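Local coordinates for protein nitrate reductase (Ulva prolifera, PDB 5YLY) that probably catalyses the NADH-dependent reduction of nitrate to nitrite, the fragment here being its FAD-carrying cytochrome b5 reductase domain, at residues Thr172-Met177 with Ile194-Ala199; Pro210-Leu215 with Ile225-Asp230. All coordinates share one frame; numbering follows the deposited sequence.

Contact 1 (Thr172-Met177 with Ile194-Ala199); sequences TGLTPM and IRLLYA. With FAD (flavin-adenine dinucleotide), chain C.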
loop_
_atom_site.group_PDB
_atom_site.type_symbol
_atom_site.label_atom_id
_atom_site.label_comp_id
_atom_site.label_asym_id
_atom_site.label_seq_id
_atom_site.Cartn_x
_atom_site.Cartn_y
_atom_site.Cartn_z
ATOM N N THR A 172 3.979 -6.380 0.235
ATOM C CA THR A 172 2.786 -5.849 -0.469
ATOM C C THR A 172 2.040 -4.783 0.357
ATOM O O THR A 172 1.195 -4.069 -0.196
ATOM C CB THR A 172 1.856 -6.995 -0.926
ATOM O OG1 THR A 172 1.397 -7.729 0.195
ATOM C CG2 THR A 172 2.509 -7.922 -1.940
ATOM N N GLY A 173 2.424 -4.615 1.630
ATOM C CA GLY A 173 1.873 -3.553 2.476
ATOM C C GLY A 173 2.239 -2.164 1.977
ATOM O O GLY A 173 1.755 -1.151 2.501
ATOM N N LEU A 174 3.104 -2.084 0.950
ATOM C CA LEU A 174 3.454 -0.784 0.423
ATOM C C LEU A 174 2.307 0.006 -0.226
ATOM O O LEU A 174 2.281 1.226 -0.062
ATOM C CB LEU A 174 4.644 -0.865 -0.577
ATOM C CG LEU A 174 5.048 0.503 -1.150
ATOM C CD1 LEU A 174 5.776 1.392 -0.139
ATOM C CD2 LEU A 174 5.725 0.390 -2.501
ATOM N N THR A 175 1.432 -0.629 -1.037
ATOM C CA THR A 175 0.452 0.170 -1.831
ATOM C C THR A 175 -0.518 0.998 -0.966
ATOM O O THR A 175 -0.741 2.143 -1.376
ATOM C CB THR A 175 -0.238 -0.649 -2.884
ATOM O OG1 THR A 175 -0.939 -1.704 -2.253
ATOM C CG2 THR A 175 0.766 -1.210 -3.914
ATOM N N PRO A 176 -0.969 0.596 0.253
ATOM C CA PRO A 176 -1.760 1.546 1.062
ATOM C C PRO A 176 -0.937 2.791 1.399
ATOM O O PRO A 176 -1.480 3.879 1.401
ATOM C CB PRO A 176 -2.118 0.723 2.308
ATOM C CG PRO A 176 -2.165 -0.709 1.800
ATOM C CD PRO A 176 -0.936 -0.730 0.902
ATOM N N MET A 177 0.393 2.640 1.657
ATOM C CA MET A 177 1.276 3.798 1.951
ATOM C C MET A 177 1.443 4.668 0.713
ATOM O O MET A 177 1.285 5.885 0.794
ATOM C CB MET A 177 2.686 3.351 2.442
ATOM C CG MET A 177 2.648 2.464 3.650
ATOM S SD MET A 177 1.594 3.152 4.946
ATOM C CE MET A 177 1.432 1.736 5.972
ATOM N N ILE A 194 6.228 13.312 5.595
ATOM C CA ILE A 194 6.122 11.850 5.625
ATOM C C ILE A 194 7.477 11.211 5.848
ATOM O O ILE A 194 8.469 11.664 5.289
ATOM C CB ILE A 194 5.537 11.336 4.256
ATOM C CG1 ILE A 194 4.095 11.853 3.986
ATOM C CG2 ILE A 194 5.603 9.800 4.122
ATOM C CD1 ILE A 194 3.741 11.755 2.441
ATOM N N ARG A 195 7.497 10.104 6.600
ATOM C CA ARG A 195 8.681 9.263 6.715
ATOM C C ARG A 195 8.246 7.849 6.418
ATOM O O ARG A 195 7.326 7.354 7.065
ATOM C CB ARG A 195 9.324 9.327 8.126
ATOM C CG ARG A 195 9.975 10.681 8.428
ATOM C CD ARG A 195 11.168 10.976 7.532
ATOM N NE ARG A 195 11.776 12.273 7.852
ATOM C CZ ARG A 195 11.403 13.445 7.332
ATOM N NH1 ARG A 195 10.390 13.510 6.464
ATOM N NH2 ARG A 195 12.014 14.565 7.705
ATOM N N LEU A 196 8.882 7.202 5.445
ATOM C CA LEU A 196 8.549 5.817 5.152
ATOM C C LEU A 196 9.691 4.892 5.525
ATOM O O LEU A 196 10.858 5.154 5.183
ATOM C CB LEU A 196 8.203 5.669 3.643
ATOM C CG LEU A 196 8.069 4.218 3.102
ATOM C CD1 LEU A 196 6.852 3.495 3.713
ATOM C CD2 LEU A 196 7.967 4.227 1.554
ATOM N N LEU A 197 9.340 3.783 6.184
ATOM C CA LEU A 197 10.282 2.717 6.496
ATOM C C LEU A 197 9.725 1.469 5.798
ATOM O O LEU A 197 8.600 1.056 6.065
ATOM C CB LEU A 197 10.460 2.546 8.009
ATOM C CG LEU A 197 11.335 1.344 8.477
ATOM C CD1 LEU A 197 12.742 1.391 7.861
ATOM C CD2 LEU A 197 11.498 1.353 9.984
ATOM N N TYR A 198 10.470 0.933 4.832
ATOM C CA TYR A 198 9.940 -0.170 4.023
ATOM C C TYR A 198 10.813 -1.392 4.167
ATOM O O TYR A 198 11.982 -1.364 3.767
ATOM C CB TYR A 198 9.821 0.311 2.550
ATOM C CG TYR A 198 9.147 -0.616 1.551
ATOM C CD1 TYR A 198 8.260 -1.610 1.971
ATOM C CD2 TYR A 198 9.359 -0.464 0.176
ATOM C CE1 TYR A 198 7.651 -2.471 1.050
ATOM C CE2 TYR A 198 8.701 -1.270 -0.754
ATOM C CZ TYR A 198 7.865 -2.283 -0.313
ATOM O OH TYR A 198 7.292 -3.120 -1.235
ATOM N N ALA A 199 10.235 -2.478 4.712
ATOM C CA ALA A 199 10.965 -3.735 4.954
ATOM C C ALA A 199 10.593 -4.823 3.952
ATOM O O ALA A 199 9.418 -4.979 3.616
ATOM C CB ALA A 199 10.693 -4.231 6.360
HETATM P PA FAD C . -2.269 -16.716 -0.696
HETATM O O1A FAD C . -2.806 -17.931 -1.355
HETATM O O2A FAD C . -3.269 -15.969 0.156
HETATM O O5B FAD C . -0.952 -17.147 0.149
HETATM C C5B FAD C . -0.746 -16.629 1.481
HETATM C C4B FAD C . 0.667 -16.124 1.635
HETATM O O4B FAD C . 1.621 -17.160 1.311
HETATM C C3B FAD C . 1.064 -14.964 0.735
HETATM O O3B FAD C . 0.546 -13.720 1.203
HETATM C C2B FAD C . 2.593 -15.037 0.785
HETATM O O2B FAD C . 3.132 -14.333 1.897
HETATM C C1B FAD C . 2.847 -16.552 0.924
HETATM N N9A FAD C . 3.339 -17.199 -0.293
HETATM C C8A FAD C . 2.649 -18.069 -1.098
HETATM N N7A FAD C . 3.323 -18.475 -2.149
HETATM C C5A FAD C . 4.538 -17.818 -2.034
HETATM C C6A FAD C . 5.678 -17.773 -2.865
HETATM N N6A FAD C . 5.712 -18.271 -4.104
HETATM N N1A FAD C . 6.739 -17.047 -2.442
HETATM C C2A FAD C . 6.640 -16.375 -1.287
HETATM N N3A FAD C . 5.599 -16.300 -0.450
HETATM C C4A FAD C . 4.573 -17.046 -0.883
HETATM N N1 FAD C . -0.892 -7.342 -2.745
HETATM C C2 FAD C . -0.360 -6.892 -3.925
HETATM O O2 FAD C . 0.343 -7.640 -4.621
HETATM N N3 FAD C . -0.617 -5.577 -4.344
HETATM C C4 FAD C . -1.383 -4.638 -3.655
HETATM O O4 FAD C . -1.622 -3.551 -4.143
HETATM C C4X FAD C . -1.919 -5.119 -2.384
HETATM N N5 FAD C . -2.619 -4.287 -1.650
HETATM C C5X FAD C . -3.096 -4.739 -0.418
HETATM C C6 FAD C . -3.819 -3.850 0.390
HETATM C C7 FAD C . -4.319 -4.252 1.628
HETATM C C7M FAD C . -5.063 -3.248 2.474
HETATM C C8 FAD C . -4.093 -5.581 2.081
HETATM C C8M FAD C . -4.664 -6.069 3.399
HETATM C C9 FAD C . -3.356 -6.458 1.287
HETATM C C9A FAD C . -2.861 -6.051 0.040
HETATM N N10 FAD C . -2.130 -6.938 -0.813
HETATM C C10 FAD C . -1.623 -6.501 -2.020
HETATM C "C1'" FAD C . -2.008 -8.376 -0.515
HETATM C "C2'" FAD C . -3.145 -9.205 -1.114
HETATM O "O2'" FAD C . -4.360 -8.994 -0.390
HETATM C "C3'" FAD C . -2.839 -10.703 -1.135
HETATM O "O3'" FAD C . -2.594 -11.165 0.188
HETATM C "C4'" FAD C . -1.702 -11.100 -2.080
HETATM O "O4'" FAD C . -2.079 -10.779 -3.419
HETATM C "C5'" FAD C . -1.337 -12.570 -2.005
HETATM O "O5'" FAD C . -2.545 -13.354 -2.099
HETATM P P FAD C . -2.557 -14.796 -2.813
HETATM O O1P FAD C . -3.953 -15.282 -2.899
HETATM O O2P FAD C . -1.760 -14.758 -4.093
HETATM O O3P FAD C . -1.730 -15.664 -1.771
#

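Contact 2 (Pro210-Leu215 with Ile225-Asp230); sequences PELEAL and IHYTVD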
loop_
_atom_site.group_PDB
_atom_site.type_symbol
_atom_site.label_atom_id
_atom_site.label_comp_id
_atom_site.label_asym_id
_atom_site.label_seq_id
_atom_site.Cartn_x
_atom_site.Cartn_y
_atom_site.Cartn_z
ATOM N N PRO A 210 11.634 2.512 -8.224
ATOM C CA PRO A 210 11.888 3.733 -9.025
ATOM C C PRO A 210 10.901 4.851 -8.677
ATOM O O PRO A 210 11.301 6.007 -8.541
ATOM C CB PRO A 210 11.712 3.235 -10.466
ATOM C CG PRO A 210 12.134 1.781 -10.396
ATOM C CD PRO A 210 11.424 1.348 -9.114
ATOM N N GLU A 211 9.629 4.495 -8.484
ATOM C CA GLU A 211 8.557 5.447 -8.153
ATOM C C GLU A 211 8.778 6.074 -6.800
ATOM O O GLU A 211 8.614 7.286 -6.664
ATOM C CB GLU A 211 7.175 4.794 -8.199
ATOM C CG GLU A 211 6.737 4.440 -9.610
ATOM C CD GLU A 211 7.320 3.174 -10.221
ATOM O OE1 GLU A 211 8.068 2.433 -9.542
ATOM O OE2 GLU A 211 7.026 2.929 -11.409
ATOM N N LEU A 212 9.164 5.259 -5.802
ATOM C CA LEU A 212 9.457 5.767 -4.462
ATOM C C LEU A 212 10.645 6.707 -4.507
ATOM O O LEU A 212 10.586 7.802 -3.932
ATOM C CB LEU A 212 9.724 4.625 -3.479
ATOM C CG LEU A 212 8.507 3.754 -3.090
ATOM C CD1 LEU A 212 8.971 2.534 -2.277
ATOM C CD2 LEU A 212 7.464 4.575 -2.314
ATOM N N GLU A 213 11.727 6.293 -5.184
ATOM C CA GLU A 213 12.901 7.158 -5.313
ATOM C C GLU A 213 12.568 8.488 -6.017
ATOM O O GLU A 213 13.055 9.527 -5.590
ATOM C CB GLU A 213 14.069 6.426 -5.975
ATOM C CG GLU A 213 14.670 5.389 -5.020
ATOM C CD GLU A 213 15.120 5.958 -3.682
ATOM O OE1 GLU A 213 16.083 6.756 -3.683
ATOM O OE2 GLU A 213 14.439 5.713 -2.658
ATOM N N ALA A 214 11.714 8.444 -7.064
ATOM C CA ALA A 214 11.318 9.658 -7.800
ATOM C C ALA A 214 10.484 10.603 -6.909
ATOM O O ALA A 214 10.640 11.818 -7.024
ATOM C CB ALA A 214 10.563 9.298 -9.060
ATOM N N LEU A 215 9.653 10.053 -6.006
ATOM C CA LEU A 215 8.885 10.876 -5.054
ATOM C C LEU A 215 9.820 11.568 -4.077
ATOM O O LEU A 215 9.651 12.754 -3.805
ATOM C CB LEU A 215 7.875 10.026 -4.249
ATOM C CG LEU A 215 6.553 9.651 -4.908
ATOM C CD1 LEU A 215 5.731 8.746 -3.968
ATOM C CD2 LEU A 215 5.702 10.917 -5.244
ATOM N N ILE A 225 12.644 8.265 2.626
ATOM C CA ILE A 225 12.339 6.843 2.521
ATOM C C ILE A 225 13.567 6.050 2.949
ATOM O O ILE A 225 14.686 6.360 2.513
ATOM C CB ILE A 225 11.848 6.471 1.097
ATOM C CG1 ILE A 225 10.549 7.252 0.702
ATOM C CG2 ILE A 225 11.609 4.949 0.973
ATOM C CD1 ILE A 225 10.309 7.337 -0.713
ATOM N N HIS A 226 13.368 5.057 3.834
ATOM C CA HIS A 226 14.457 4.200 4.289
ATOM C C HIS A 226 14.016 2.772 4.073
ATOM O O HIS A 226 12.832 2.463 4.230
ATOM C CB HIS A 226 14.791 4.436 5.755
ATOM C CG HIS A 226 16.118 3.868 6.145
ATOM N ND1 HIS A 226 17.271 4.596 5.929
ATOM C CD2 HIS A 226 16.463 2.681 6.685
ATOM C CE1 HIS A 226 18.265 3.872 6.398
ATOM N NE2 HIS A 226 17.841 2.711 6.843
ATOM N N TYR A 227 14.961 1.910 3.681
ATOM C CA TYR A 227 14.693 0.507 3.384
ATOM C C TYR A 227 15.480 -0.407 4.300
ATOM O O TYR A 227 16.567 -0.047 4.763
ATOM C CB TYR A 227 15.122 0.181 1.941
ATOM C CG TYR A 227 14.514 1.066 0.881
ATOM C CD1 TYR A 227 13.290 0.748 0.298
ATOM C CD2 TYR A 227 15.192 2.188 0.406
ATOM C CE1 TYR A 227 12.739 1.543 -0.705
ATOM C CE2 TYR A 227 14.639 3.003 -0.585
ATOM C CZ TYR A 227 13.425 2.666 -1.146
ATOM O OH TYR A 227 12.877 3.468 -2.110
ATOM N N THR A 228 14.959 -1.627 4.520
ATOM C CA THR A 228 15.677 -2.712 5.181
ATOM C C THR A 228 15.383 -3.989 4.427
ATOM O O THR A 228 14.292 -4.147 3.879
ATOM C CB THR A 228 15.461 -2.831 6.701
ATOM O OG1 THR A 228 16.454 -3.732 7.222
ATOM C CG2 THR A 228 14.061 -3.339 7.078
ATOM N N VAL A 229 16.378 -4.852 4.331
ATOM C CA VAL A 229 16.246 -6.173 3.718
ATOM C C VAL A 229 16.836 -7.195 4.695
ATOM O O VAL A 229 17.716 -6.830 5.475
ATOM C CB VAL A 229 16.818 -6.276 2.273
ATOM C CG1 VAL A 229 16.061 -5.371 1.295
ATOM C CG2 VAL A 229 18.314 -5.992 2.241
ATOM N N ASP A 230 16.304 -8.433 4.717
ATOM C CA ASP A 230 16.773 -9.488 5.625
ATOM C C ASP A 230 18.197 -9.850 5.254
ATOM O O ASP A 230 19.117 -9.691 6.066
ATOM C CB ASP A 230 15.874 -10.740 5.536
ATOM C CG ASP A 230 14.432 -10.578 5.995
ATOM O OD1 ASP A 230 14.083 -9.492 6.496
ATOM O OD2 ASP A 230 13.669 -11.558 5.897
HETATM O O HOH W 1 15.549 6.892 -0.073
#

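Contact 1 (Thr172-Met177 with Ile194-Ala199)
The phenol ring of Tyr198 lies with one face against Leu174, whose CD1 stands almost on the ring normal, 4.0 Å from the centroid, in a CH-pi contact. CD1 lies over the centre of the face, while CB passes the rim near the hydroxyl, 3.5 Å from CZ of Tyr198, and CD2 stands off the CE2 edge. The side chains of Leu174 and Tyr198 cross at about a right angle. This is the first beta-alpha-beta unit of the Rossmann-like NAD-binding domain, in which helix 174-185 packs on strand 193-200. The Gly-Thr-Gly-Leu-Thr-Pro run at the helix start matches a motif that in this reductase family serves NADH binding, and probably does so here.

Beside the ring, the packing is aliphatic. CD1 of Leu174 also reaches CD2 of Leu196 at 4.0 Å, while the other branch, CD1 of Leu196, approaches CG of Met177. Leu174 gets there because its CG is anti to the backbone N (chi1 -180°). The buried phenol oxygen of Tyr198 is satisfied beyond this pairing, by hydrogen bonds with Gly171 O and Leu207 N, which tie the hydroxyl both to Gly171, just before helix 174-185, and to Leu207, just before helix 209-218, and probably limit its movement.

The helix start also presents side chains to the flavin, away from the strand. Thr172 stands over a face of the isoalloxazine, with CB 3.3 Å from N1 of FAD, and Pro176 CG approaches C6. Nearby, the Thr175 hydroxyl OG1 donates a 2.7 Å hydrogen bond to flavin O4.

Contact 2 (Pro210-Leu215 with Ile225-Asp230)
Glu213 and Tyr227 meet through one hydrogen bond, and the glutamate reaches it through a bent chain. CB leaves the flank of helix 209-218 rather than facing the strand; CG, 3.9 Å from OH of Tyr227, lies anti to the carbonyl carbon (chi1 -72°), and the bend at chi2 (-56°) then turns CD and the carboxylate toward the tyrosine. OE2 ends 2.8 Å from Tyr227 OH, which is the donor. The hydroxyl meets OE2 on its anti side, out of the carboxylate plane, and the oxygen sits at the ring's edge, near CE2. A water donates hydrogen bonds to Glu213 OE2 and to Ile225 O, its oxygen 2.8 Å from the latter, and so bridges helix and strand. The setting is the next beta-alpha-beta unit of the NAD-binding domain, strand 193-200, helix 209-218 and strand 223-229, with helix segment and strand running at 146°. With an alanine in place of Glu213, the Tyr227 hydroxyl would probably lose this acceptor and the water one of its two anchors described here. Arg209 makes a cation-pi contact with the same tyrosine ring, and Tyr238 meets it edge-to-face. Deeper in, Leu212 CB touches Ile225 CD1 at 3.9 Å, and the same methyl presses on the backbone oxygen of Leu212.

In the fold
Contacts 1 and 2 are successive helix-on-strand packings of one parallel sheet; they belong to consecutive beta-alpha-beta units, which share strand 193-200 as the end of one and the start of the next. Contact 1 is fully buried, its centre about 6 Å from the centre of the chain, and is apolar between its segments, its polar business going to the flavin; contact 2, farther out and partly buried, adds a carboxylate and a water at its margin. The strands join directly: Leu196 O lies 2.9 Å from His226 N, probably a hydrogen bond. Their interiors merge as well, since Leu212 of contact 2 touches Leu174, Leu196 and Tyr198, and Ile225 packs on Leu196.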